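PDB 4DNA: probable glutathione reductase from Sinorhizobium meliloti, which probably catalyses the NADPH-dependent reduction of glutathione disulfide to glutathione, using one bound FAD per subunit. Local coordinates for residues E36-G41 with A87-I92; H63-A68 with S383-K388; L98-L103 with A108-T113. One frame throughout, in Å; residues are numbered along the deposited sequence.

How the contacts relate
Contacts 1 and 3 are neighbours in the FAD-binding part of the chain, with centres about 13 Å apart. Both use helix 81-106, contact 1 earlier along it and contact 3 nearer its end. Y39 of contact 1 joins them: its OH lies 2.8 Å from L111 O, a probable hydrogen bond, and its ring packs on R100. Contact 1 touches FAD directly, whereas the side chain of D112 in contact 3 stays about 10 Å from it. Contact 2 lies away from the FAD pocket, its centre about 34 Å from that of contact 1 and 46 Å from that of contact 3. Contacts 1 and 2 both reach the second subunit; contact 3 does not.

Contact 1 (E36-G41 with A87-I92). With FAD (flavin-adenine dinucleotide), chain C.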
loop_
_atom_site.group_PDB
_atom_site.type_symbol
_atom_site.label_atom_id
_atom_site.label_comp_id
_atom_site.label_asym_id
_atom_site.label_seq_id
_atom_site.Cartn_x
_atom_site.Cartn_y
_atom_site.Cartn_z
ATOM N N GLU A 36 4.058 -32.845 15.445
ATOM C CA GLU A 36 5.263 -33.678 15.384
ATOM C C GLU A 36 6.581 -32.899 15.227
ATOM O O GLU A 36 7.649 -33.486 14.986
ATOM C CB GLU A 36 5.139 -34.675 14.231
ATOM C CG GLU A 36 5.268 -34.080 12.834
ATOM C CD GLU A 36 5.474 -35.148 11.769
ATOM O OE1 GLU A 36 5.710 -36.330 12.136
ATOM O OE2 GLU A 36 5.406 -34.813 10.567
ATOM N N PHE A 37 6.513 -31.581 15.346
ATOM C CA PHE A 37 7.666 -30.755 15.043
ATOM C C PHE A 37 7.576 -29.451 15.837
ATOM O O PHE A 37 8.062 -29.395 16.976
ATOM C CB PHE A 37 7.809 -30.560 13.513
ATOM C CG PHE A 37 8.976 -29.692 13.102
ATOM C CD1 PHE A 37 10.244 -29.872 13.662
ATOM C CD2 PHE A 37 8.811 -28.693 12.137
ATOM C CE1 PHE A 37 11.310 -29.065 13.287
ATOM C CE2 PHE A 37 9.880 -27.886 11.753
ATOM C CZ PHE A 37 11.129 -28.075 12.332
ATOM N N ARG A 38 6.941 -28.426 15.262
ATOM C CA ARG A 38 6.839 -27.102 15.893
ATOM C C ARG A 38 5.478 -26.446 15.649
ATOM O O ARG A 38 5.057 -26.283 14.498
ATOM C CB ARG A 38 7.964 -26.178 15.409
ATOM C CG ARG A 38 9.339 -26.493 15.967
ATOM C CD ARG A 38 10.364 -25.472 15.510
ATOM N NE ARG A 38 10.413 -24.293 16.372
ATOM C CZ ARG A 38 11.249 -23.271 16.193
ATOM N NH1 ARG A 38 12.115 -23.269 15.186
ATOM N NH2 ARG A 38 11.223 -22.245 17.032
ATOM N N TYR A 39 4.804 -26.079 16.743
ATOM C CA TYR A 39 3.481 -25.441 16.703
ATOM C C TYR A 39 3.493 -24.090 15.974
ATOM O O TYR A 39 4.397 -23.270 16.176
ATOM C CB TYR A 39 2.896 -25.308 18.120
ATOM C CG TYR A 39 2.211 -26.579 18.605
ATOM C CD1 TYR A 39 0.887 -26.878 18.235
ATOM C CD2 TYR A 39 2.884 -27.491 19.415
ATOM C CE1 TYR A 39 0.265 -28.041 18.662
ATOM C CE2 TYR A 39 2.267 -28.653 19.853
ATOM C CZ TYR A 39 0.963 -28.924 19.475
ATOM O OH TYR A 39 0.361 -30.089 19.906
ATOM N N GLY A 40 2.486 -23.871 15.128
ATOM C CA GLY A 40 2.428 -22.680 14.275
ATOM C C GLY A 40 2.505 -23.067 12.810
ATOM O O GLY A 40 2.054 -22.314 11.948
ATOM N N GLY A 41 3.091 -24.236 12.534
ATOM C CA GLY A 41 3.078 -24.839 11.201
ATOM C C GLY A 41 3.981 -24.155 10.196
ATOM O O GLY A 41 4.742 -23.254 10.554
ATOM N N ALA A 87 18.038 -13.571 14.319
ATOM C CA ALA A 87 16.937 -12.639 14.532
ATOM C C ALA A 87 15.613 -13.298 14.169
ATOM O O ALA A 87 14.593 -13.059 14.815
ATOM C CB ALA A 87 17.150 -11.376 13.718
ATOM N N LYS A 88 15.640 -14.140 13.139
ATOM C CA LYS A 88 14.456 -14.878 12.709
ATOM C C LYS A 88 14.013 -15.916 13.736
ATOM O O LYS A 88 12.838 -15.971 14.077
ATOM C CB LYS A 88 14.694 -15.510 11.335
ATOM C CG LYS A 88 13.481 -16.154 10.686
ATOM C CD LYS A 88 13.374 -17.607 11.082
ATOM C CE LYS A 88 14.661 -18.336 10.771
ATOM N NZ LYS A 88 14.781 -19.575 11.588
ATOM N N GLU A 89 14.941 -16.729 14.234
ATOM C CA GLU A 89 14.571 -17.739 15.207
ATOM C C GLU A 89 13.948 -17.131 16.449
ATOM O O GLU A 89 13.021 -17.709 17.026
ATOM C CB GLU A 89 15.758 -18.585 15.622
ATOM C CG GLU A 89 16.031 -19.769 14.724
ATOM C CD GLU A 89 14.915 -20.800 14.637
ATOM O OE1 GLU A 89 14.388 -21.263 15.677
ATOM O OE2 GLU A 89 14.613 -21.186 13.484
ATOM N N GLN A 90 14.454 -15.969 16.859
ATOM C CA GLN A 90 13.966 -15.360 18.084
ATOM C C GLN A 90 12.498 -15.044 17.900
ATOM O O GLN A 90 11.711 -15.150 18.842
ATOM C CB GLN A 90 14.772 -14.112 18.502
ATOM C CG GLN A 90 14.423 -13.622 19.913
ATOM C CD GLN A 90 15.576 -12.950 20.662
ATOM O OE1 GLN A 90 16.074 -11.885 20.262
ATOM N NE2 GLN A 90 15.982 -13.553 21.783
ATOM N N GLU A 91 12.130 -14.697 16.672
ATOM C CA GLU A 91 10.769 -14.291 16.383
ATOM C C GLU A 91 9.834 -15.477 16.220
ATOM O O GLU A 91 8.728 -15.482 16.773
ATOM C CB GLU A 91 10.707 -13.389 15.150
ATOM C CG GLU A 91 9.316 -12.834 14.844
ATOM C CD GLU A 91 8.626 -12.167 16.045
ATOM O OE1 GLU A 91 9.285 -11.782 17.046
ATOM O OE2 GLU A 91 7.390 -12.007 15.984
ATOM N N ILE A 92 10.265 -16.482 15.465
ATOM C CA ILE A 92 9.407 -17.630 15.246
ATOM C C ILE A 92 9.222 -18.403 16.541
ATOM O O ILE A 92 8.153 -18.953 16.788
ATOM C CB ILE A 92 9.880 -18.503 14.079
ATOM C CG1 ILE A 92 11.140 -19.282 14.428
ATOM C CG2 ILE A 92 10.136 -17.634 12.856
ATOM C CD1 ILE A 92 11.333 -20.463 13.508
HETATM P PA FAD C . 0.751 -26.512 7.950
HETATM O O1A FAD C . 1.514 -27.083 6.768
HETATM O O2A FAD C . 0.824 -25.051 8.334
HETATM O O5B FAD C . 1.131 -27.351 9.266
HETATM C C5B FAD C . 0.543 -28.619 9.581
HETATM C C4B FAD C . 1.381 -29.193 10.712
HETATM O O4B FAD C . 1.120 -30.576 10.948
HETATM C C3B FAD C . 2.854 -29.072 10.373
HETATM O O3B FAD C . 3.490 -28.289 11.394
HETATM C C2B FAD C . 3.350 -30.503 10.308
HETATM O O2B FAD C . 4.688 -30.616 10.791
HETATM C C1B FAD C . 2.356 -31.254 11.182
HETATM N N9A FAD C . 2.177 -32.679 10.817
HETATM C C8A FAD C . 2.284 -33.175 9.570
HETATM N N7A FAD C . 2.038 -34.506 9.526
HETATM C C5A FAD C . 1.756 -34.876 10.781
HETATM C C6A FAD C . 1.402 -36.157 11.411
HETATM N N6A FAD C . 1.337 -37.258 10.622
HETATM N N1A FAD C . 1.170 -36.163 12.750
HETATM C C2A FAD C . 1.264 -35.028 13.487
HETATM N N3A FAD C . 1.585 -33.821 12.967
HETATM C C4A FAD C . 1.840 -33.680 11.637
HETATM N N1 FAD C . 0.705 -18.691 2.295
HETATM C C2 FAD C . 0.224 -17.428 2.257
HETATM O O2 FAD C . -1.003 -17.238 2.403
HETATM N N3 FAD C . 1.032 -16.369 2.063
HETATM C C4 FAD C . 2.365 -16.484 1.892
HETATM O O4 FAD C . 3.080 -15.466 1.726
HETATM C C4X FAD C . 2.962 -17.843 1.914
HETATM N N5 FAD C . 4.289 -18.045 1.755
HETATM C C5X FAD C . 4.795 -19.307 1.791
HETATM C C6 FAD C . 6.165 -19.515 1.626
HETATM C C7 FAD C . 6.694 -20.809 1.651
HETATM C C7M FAD C . 8.181 -20.981 1.471
HETATM C C8 FAD C . 5.793 -21.985 1.873
HETATM C C8M FAD C . 6.305 -23.399 1.925
HETATM C C9 FAD C . 4.429 -21.780 2.035
HETATM C C9A FAD C . 3.898 -20.492 2.000
HETATM N N10 FAD C . 2.512 -20.298 2.169
HETATM C C10 FAD C . 2.019 -18.972 2.131
HETATM C "C1'" FAD C . 1.630 -21.462 2.368
HETATM C "C2'" FAD C . 1.216 -21.670 3.818
HETATM O "O2'" FAD C . 2.384 -21.766 4.640
HETATM C "C3'" FAD C . 0.337 -22.915 3.951
HETATM O "O3'" FAD C . -0.693 -22.840 2.958
HETATM C "C4'" FAD C . -0.308 -23.053 5.331
HETATM O "O4'" FAD C . 0.710 -23.289 6.312
HETATM C "C5'" FAD C . -1.306 -24.197 5.358
HETATM O "O5'" FAD C . -1.314 -24.764 6.667
HETATM P P FAD C . -1.951 -26.207 7.019
HETATM O O1P FAD C . -3.099 -26.020 7.994
HETATM O O2P FAD C . -2.159 -27.000 5.751
HETATM O O3P FAD C . -0.797 -26.946 7.857
#
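R38 and E89 meet in the FAD-binding Rossmann-type domain, where the loop after strand 31-35 passes helix 81-106. R38 begins a type II beta turn that ends at G41. Its side chain leaves the loop toward the helix. The chain bends at chi3 (86°), which brings the guanidinium to E89. R38 NH1 donates to E89 OE1 at 3.1 Å, with an N-H...O angle of 152°. The oxygen uses its syn lone pair and lies near the edge of the guanidinium, a little out of its plane. Of the two carboxylate oxygens only OE1 is bonded to R38; the guanidinium and carboxylate planes are 35° apart. I92 CD1 comes obliquely to the same nitrogen, 3.4 Å from R38 NH1. The other oxygen, E89 OE2, lies beside K88 NZ, modelled too close for the distance to be reliable. R38 NE is held separately by E96 of the same helix, and K88 NZ also pairs with D165.

The same loop lines the cofactor. The side chain of E36 lies along the FAD adenine, with E36 CG 3.7 Å from FAD C4A, and its OE1 forms a salt bridge with R114. G41 CA approaches the ribose, 3.5 Å from FAD O3B.

The neighbouring R38 and K88 would probably favour a charged carboxylate on E89. R38, paired with both E89 and E96, links the cofactor loop to helix 81-106 by charge, with I92 packed beside the guanidinium.

Contact 2 (H63-A68 with S383-K388); sequences HFEDAA and SGRKEK
R385 reaches across to D66 and E65 from the loop between helix 380-383 and strand 389-396. Its CB points toward helix 48-66 and comes within 4.0 Å of D66 OD1. With CG anti to the backbone N (chi1 167°) and a bend at chi3, the guanidinium edge is brought to D66 and E65. R385 CD passes beside the aspartate, 3.7 Å from D66 OD2. The single N-H of R385 NE is shared between the oxygens; it points more nearly at D66 OD2 (2.9 Å) than at D66 OD1 (2.8 Å). Both oxygens are met on the syn side, somewhat out of the carboxylate plane.

The bridge joins helix 48-66 of the nucleotide-binding part to the C-terminal dimerisation domain. H63 and F64 of the same helix meet the second subunit, H63 by stacking on H63 of that subunit, so the bridge lies close to the dimer interface.

At the tip, R385 NH2 bonds to D66 OD1, arriving from above the carboxylate plane. The guanidinium and carboxylate planes are 54° apart. R385 grips D66 side-on, NE to OD2 and NH2 to OD1. R385 NH2 also passes 3.4 Å from E65 CG and makes a weak bond to E65 OE2. The E65 carboxylate is turned only 14° from the guanidinium plane. R385 NH1 forms a salt bridge with E62. S383 CB packs on the D66 carboxylate, 3.5 Å from D66 OD1.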
loop_
_atom_site.group_PDB
_atom_site.type_symbol
_atom_site.label_atom_id
_atom_site.label_comp_id
_atom_site.label_asym_id
_atom_site.label_seq_id
_atom_site.Cartn_x
_atom_site.Cartn_y
_atom_site.Cartn_z
ATOM N N HIS A 63 17.760 0.066 -0.757
ATOM C CA HIS A 63 17.597 1.301 0.004
ATOM C C HIS A 63 18.861 2.094 0.098
ATOM O O HIS A 63 18.826 3.318 -0.001
ATOM C CB HIS A 63 17.032 1.043 1.391
ATOM C CG HIS A 63 15.558 0.753 1.396
ATOM N ND1 HIS A 63 14.678 1.462 0.664
ATOM C CD2 HIS A 63 14.815 -0.199 2.090
ATOM C CE1 HIS A 63 13.439 0.975 0.862
ATOM N NE2 HIS A 63 13.523 -0.036 1.738
ATOM N N PHE A 64 19.986 1.404 0.276
ATOM C CA PHE A 64 21.274 2.074 0.406
ATOM C C PHE A 64 21.657 2.822 -0.864
ATOM O O PHE A 64 22.019 4.005 -0.796
ATOM C CB PHE A 64 22.382 1.100 0.837
ATOM C CG PHE A 64 22.064 0.339 2.107
ATOM C CD1 PHE A 64 21.554 0.997 3.229
ATOM C CD2 PHE A 64 22.278 -1.037 2.184
ATOM C CE1 PHE A 64 21.251 0.301 4.385
ATOM C CE2 PHE A 64 21.984 -1.735 3.344
ATOM C CZ PHE A 64 21.467 -1.067 4.443
ATOM N N GLU A 65 21.570 2.157 -2.014
ATOM C CA GLU A 65 21.947 2.818 -3.265
ATOM C C GLU A 65 20.927 3.888 -3.649
ATOM O O GLU A 65 21.291 4.954 -4.167
ATOM C CB GLU A 65 22.205 1.819 -4.403
ATOM C CG GLU A 65 21.110 0.782 -4.594
ATOM C CD GLU A 65 21.652 -0.596 -4.959
ATOM O OE1 GLU A 65 22.564 -1.091 -4.254
ATOM O OE2 GLU A 65 21.154 -1.192 -5.943
ATOM N N ASP A 66 19.659 3.619 -3.355
ATOM C CA ASP A 66 18.598 4.555 -3.683
ATOM C C ASP A 66 18.714 5.864 -2.929
ATOM O O ASP A 66 18.299 6.892 -3.447
ATOM C CB ASP A 66 17.225 3.934 -3.463
ATOM C CG ASP A 66 16.728 3.181 -4.683
ATOM O OD1 ASP A 66 17.521 3.014 -5.655
ATOM O OD2 ASP A 66 15.539 2.776 -4.673
ATOM N N ALA A 67 19.294 5.830 -1.726
ATOM C CA ALA A 67 19.420 7.023 -0.880
ATOM C C ALA A 67 20.353 8.064 -1.481
ATOM O O ALA A 67 20.277 9.238 -1.130
ATOM C CB ALA A 67 19.884 6.650 0.520
ATOM N N ALA A 68 21.229 7.628 -2.387
ATOM C CA ALA A 68 22.254 8.500 -2.964
ATOM C C ALA A 68 21.625 9.691 -3.680
ATOM O O ALA A 68 22.052 10.837 -3.508
ATOM C CB ALA A 68 23.149 7.715 -3.910
ATOM N N SER A 383 16.067 8.457 -7.488
ATOM C CA SER A 383 17.042 7.380 -7.268
ATOM C C SER A 383 17.695 6.959 -8.582
ATOM O O SER A 383 18.834 6.496 -8.593
ATOM C CB SER A 383 16.387 6.175 -6.609
ATOM O OG SER A 383 15.430 5.612 -7.475
ATOM N N GLY A 384 16.968 7.143 -9.680
ATOM C CA GLY A 384 17.437 6.789 -11.007
ATOM C C GLY A 384 17.322 5.297 -11.212
ATOM O O GLY A 384 17.982 4.736 -12.091
ATOM N N ARG A 385 16.449 4.669 -10.427
ATOM C CA ARG A 385 16.482 3.223 -10.233
ATOM C C ARG A 385 16.313 2.353 -11.471
ATOM O O ARG A 385 16.850 1.246 -11.493
ATOM C CB ARG A 385 15.514 2.764 -9.135
ATOM C CG ARG A 385 15.283 1.253 -9.127
ATOM C CD ARG A 385 14.927 0.741 -7.747
ATOM N NE ARG A 385 16.051 0.907 -6.844
ATOM C CZ ARG A 385 17.073 0.066 -6.755
ATOM N NH1 ARG A 385 17.114 -1.024 -7.507
ATOM N NH2 ARG A 385 18.058 0.324 -5.905
ATOM N N LYS A 386 15.586 2.828 -12.481
ATOM C CA LYS A 386 15.253 2.000 -13.653
ATOM C C LYS A 386 14.244 0.927 -13.268
ATOM O O LYS A 386 14.514 -0.269 -13.330
ATOM C CB LYS A 386 16.497 1.378 -14.315
ATOM C CG LYS A 386 16.952 2.099 -15.564
ATOM C CD LYS A 386 17.906 3.256 -15.280
ATOM C CE LYS A 386 19.363 2.802 -15.324
ATOM N NZ LYS A 386 20.277 3.902 -15.740
ATOM N N GLU A 387 13.072 1.387 -12.862
ATOM C CA GLU A 387 11.989 0.519 -12.418
ATOM C C GLU A 387 10.742 0.953 -13.171
ATOM O O GLU A 387 10.627 2.117 -13.574
ATOM C CB GLU A 387 11.766 0.699 -10.916
ATOM C CG GLU A 387 11.472 -0.580 -10.151
ATOM C CD GLU A 387 11.459 -0.375 -8.634
ATOM O OE1 GLU A 387 11.649 0.784 -8.172
ATOM O OE2 GLU A 387 11.262 -1.376 -7.897
ATOM N N LYS A 388 9.817 0.023 -13.375
ATOM C CA LYS A 388 8.526 0.365 -13.970
ATOM C C LYS A 388 7.366 -0.242 -13.190
ATOM O O LYS A 388 7.396 -1.405 -12.802
ATOM C CB LYS A 388 8.487 0.005 -15.463
ATOM C CG LYS A 388 8.881 1.175 -16.358
ATOM C CD LYS A 388 9.849 0.762 -17.464
ATOM C CE LYS A 388 10.402 1.987 -18.194
ATOM N NZ LYS A 388 11.227 1.653 -19.397
#

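Contact 3 (L98-L103 with A108-T113)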
loop_
_atom_site.group_PDB
_atom_site.type_symbol
_atom_site.label_atom_id
_atom_site.label_comp_id
_atom_site.label_asym_id
_atom_site.label_seq_id
_atom_site.Cartn_x
_atom_site.Cartn_y
_atom_site.Cartn_z
ATOM N N LEU A 98 3.367 -18.144 21.392
ATOM C CA LEU A 98 2.071 -17.484 21.482
ATOM C C LEU A 98 0.947 -18.399 21.045
ATOM O O LEU A 98 -0.128 -18.365 21.626
ATOM C CB LEU A 98 2.041 -16.209 20.647
ATOM C CG LEU A 98 2.785 -14.989 21.174
ATOM C CD1 LEU A 98 2.794 -13.941 20.077
ATOM C CD2 LEU A 98 2.144 -14.456 22.443
ATOM N N TYR A 99 1.194 -19.208 20.019
ATOM C CA TYR A 99 0.202 -20.173 19.569
ATOM C C TYR A 99 -0.041 -21.249 20.615
ATOM O O TYR A 99 -1.188 -21.616 20.869
ATOM C CB TYR A 99 0.628 -20.815 18.264
ATOM C CG TYR A 99 0.382 -19.964 17.047
ATOM C CD1 TYR A 99 1.158 -18.836 16.792
ATOM C CD2 TYR A 99 -0.612 -20.300 16.129
ATOM C CE1 TYR A 99 0.948 -18.059 15.664
ATOM C CE2 TYR A 99 -0.826 -19.532 14.988
ATOM C CZ TYR A 99 -0.040 -18.415 14.765
ATOM O OH TYR A 99 -0.239 -17.641 13.650
ATOM N N ARG A 100 1.047 -21.751 21.204
ATOM C CA ARG A 100 0.977 -22.701 22.305
ATOM C C ARG A 100 0.179 -22.091 23.451
ATOM O O ARG A 100 -0.741 -22.727 23.976
ATOM C CB ARG A 100 2.372 -23.089 22.801
ATOM C CG ARG A 100 3.228 -23.893 21.832
ATOM C CD ARG A 100 4.489 -24.424 22.514
ATOM N NE ARG A 100 4.209 -25.576 23.388
ATOM C CZ ARG A 100 4.478 -26.847 23.081
ATOM N NH1 ARG A 100 4.190 -27.827 23.935
ATOM N NH2 ARG A 100 5.043 -27.141 21.919
ATOM N N LYS A 101 0.520 -20.856 23.828
ATOM C CA LYS A 101 -0.194 -20.166 24.904
ATOM C C LYS A 101 -1.685 -19.995 24.564
ATOM O O LYS A 101 -2.544 -20.188 25.432
ATOM C CB LYS A 101 0.476 -18.832 25.281
ATOM C CG LYS A 101 -0.277 -18.031 26.354
ATOM C CD LYS A 101 0.578 -17.495 27.514
ATOM C CE LYS A 101 1.827 -16.731 27.066
ATOM N NZ LYS A 101 1.591 -15.765 25.949
ATOM N N GLY A 102 -1.982 -19.672 23.307
ATOM C CA GLY A 102 -3.356 -19.484 22.862
ATOM C C GLY A 102 -4.214 -20.718 23.066
ATOM O O GLY A 102 -5.365 -20.620 23.504
ATOM N N LEU A 103 -3.651 -21.882 22.752
ATOM C CA LEU A 103 -4.395 -23.134 22.823
ATOM C C LEU A 103 -4.735 -23.447 24.264
ATOM O O LEU A 103 -5.906 -23.637 24.602
ATOM C CB LEU A 103 -3.616 -24.281 22.178
ATOM C CG LEU A 103 -3.689 -24.282 20.643
ATOM C CD1 LEU A 103 -2.416 -24.828 20.020
ATOM C CD2 LEU A 103 -4.897 -25.051 20.128
ATOM N N ALA A 108 -7.720 -26.462 25.314
ATOM C CA ALA A 108 -7.271 -27.597 24.516
ATOM C C ALA A 108 -6.001 -28.244 25.083
ATOM O O ALA A 108 -5.131 -27.559 25.621
ATOM C CB ALA A 108 -7.047 -27.164 23.080
ATOM N N GLU A 109 -5.908 -29.564 24.961
ATOM C CA GLU A 109 -4.745 -30.290 25.444
ATOM C C GLU A 109 -3.658 -30.380 24.379
ATOM O O GLU A 109 -3.884 -30.905 23.285
ATOM C CB GLU A 109 -5.147 -31.680 25.909
ATOM C CG GLU A 109 -3.990 -32.480 26.459
ATOM C CD GLU A 109 -4.405 -33.854 26.913
ATOM O OE1 GLU A 109 -5.623 -34.139 26.879
ATOM O OE2 GLU A 109 -3.515 -34.643 27.308
ATOM N N ILE A 110 -2.477 -29.871 24.716
ATOM C CA ILE A 110 -1.338 -29.842 23.800
ATOM C C ILE A 110 -0.398 -31.005 24.100
ATOM O O ILE A 110 -0.020 -31.226 25.255
ATOM C CB ILE A 110 -0.550 -28.517 23.914
ATOM C CG1 ILE A 110 -1.478 -27.313 23.729
ATOM C CG2 ILE A 110 0.574 -28.469 22.890
ATOM C CD1 ILE A 110 -0.940 -26.010 24.284
ATOM N N LEU A 111 -0.030 -31.746 23.058
ATOM C CA LEU A 111 0.974 -32.800 23.169
ATOM C C LEU A 111 1.901 -32.742 21.976
ATOM O O LEU A 111 1.466 -32.443 20.863
ATOM C CB LEU A 111 0.331 -34.183 23.270
ATOM C CG LEU A 111 -1.099 -34.286 22.759
ATOM C CD1 LEU A 111 -1.280 -35.482 21.849
ATOM C CD2 LEU A 111 -2.048 -34.352 23.939
ATOM N N ASP A 112 3.179 -33.021 22.219
ATOM C CA ASP A 112 4.206 -32.952 21.180
ATOM C C ASP A 112 4.589 -34.369 20.761
ATOM O O ASP A 112 5.364 -35.060 21.430
ATOM C CB ASP A 112 5.425 -32.154 21.655
ATOM C CG ASP A 112 5.041 -30.887 22.407
ATOM O OD1 ASP A 112 5.097 -29.803 21.805
ATOM O OD2 ASP A 112 4.678 -30.976 23.599
ATOM N N THR A 113 4.013 -34.785 19.643
ATOM C CA THR A 113 4.106 -36.145 19.151
ATOM C C THR A 113 3.549 -36.147 17.738
ATOM O O THR A 113 2.718 -35.308 17.395
ATOM C CB THR A 113 3.296 -37.132 20.038
ATOM O OG1 THR A 113 3.199 -38.409 19.398
ATOM C CG2 THR A 113 1.894 -36.627 20.305
#
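I110 and R100 meet where helix 81-106 packs on strand 109-112, an outermost strand of the parallel sheet in the FAD-binding Rossmann-type domain. The N-to-C directions of the helix and strand segments are 139° apart, nearer antiparallel than parallel, with their axes 9.1 Å apart at closest.

The apolar part is built round I110, whose side chain points at the helix. CD1 is the leading atom. I110 CD1 touches L103 CB at 3.8 Å and also lies against R100 O. Nearer the turn, the side chains of L103 and A108 make a looser contact, and L103 continues onto R22 of helix 15-25.

The backbone adds one weak hydrogen bond, from A108 N to L103 O, where the chain turns from helix to strand.

The charged part lies at the other end of the contact. R100 bends at chi3 (76°), and I110 CG2 sits over one face of its guanidinium, 3.8 Å from R100 NH1. Y39 packs against both R100 and D112. The D112 carboxylate is nearly coplanar with the guanidinium. NH1 makes weak bonds to both of its oxygens. The stronger bond runs from R100 NH2 to the syn lone pair of D112 OD1, 2.7 Å away, with an N-H...O angle of 156°.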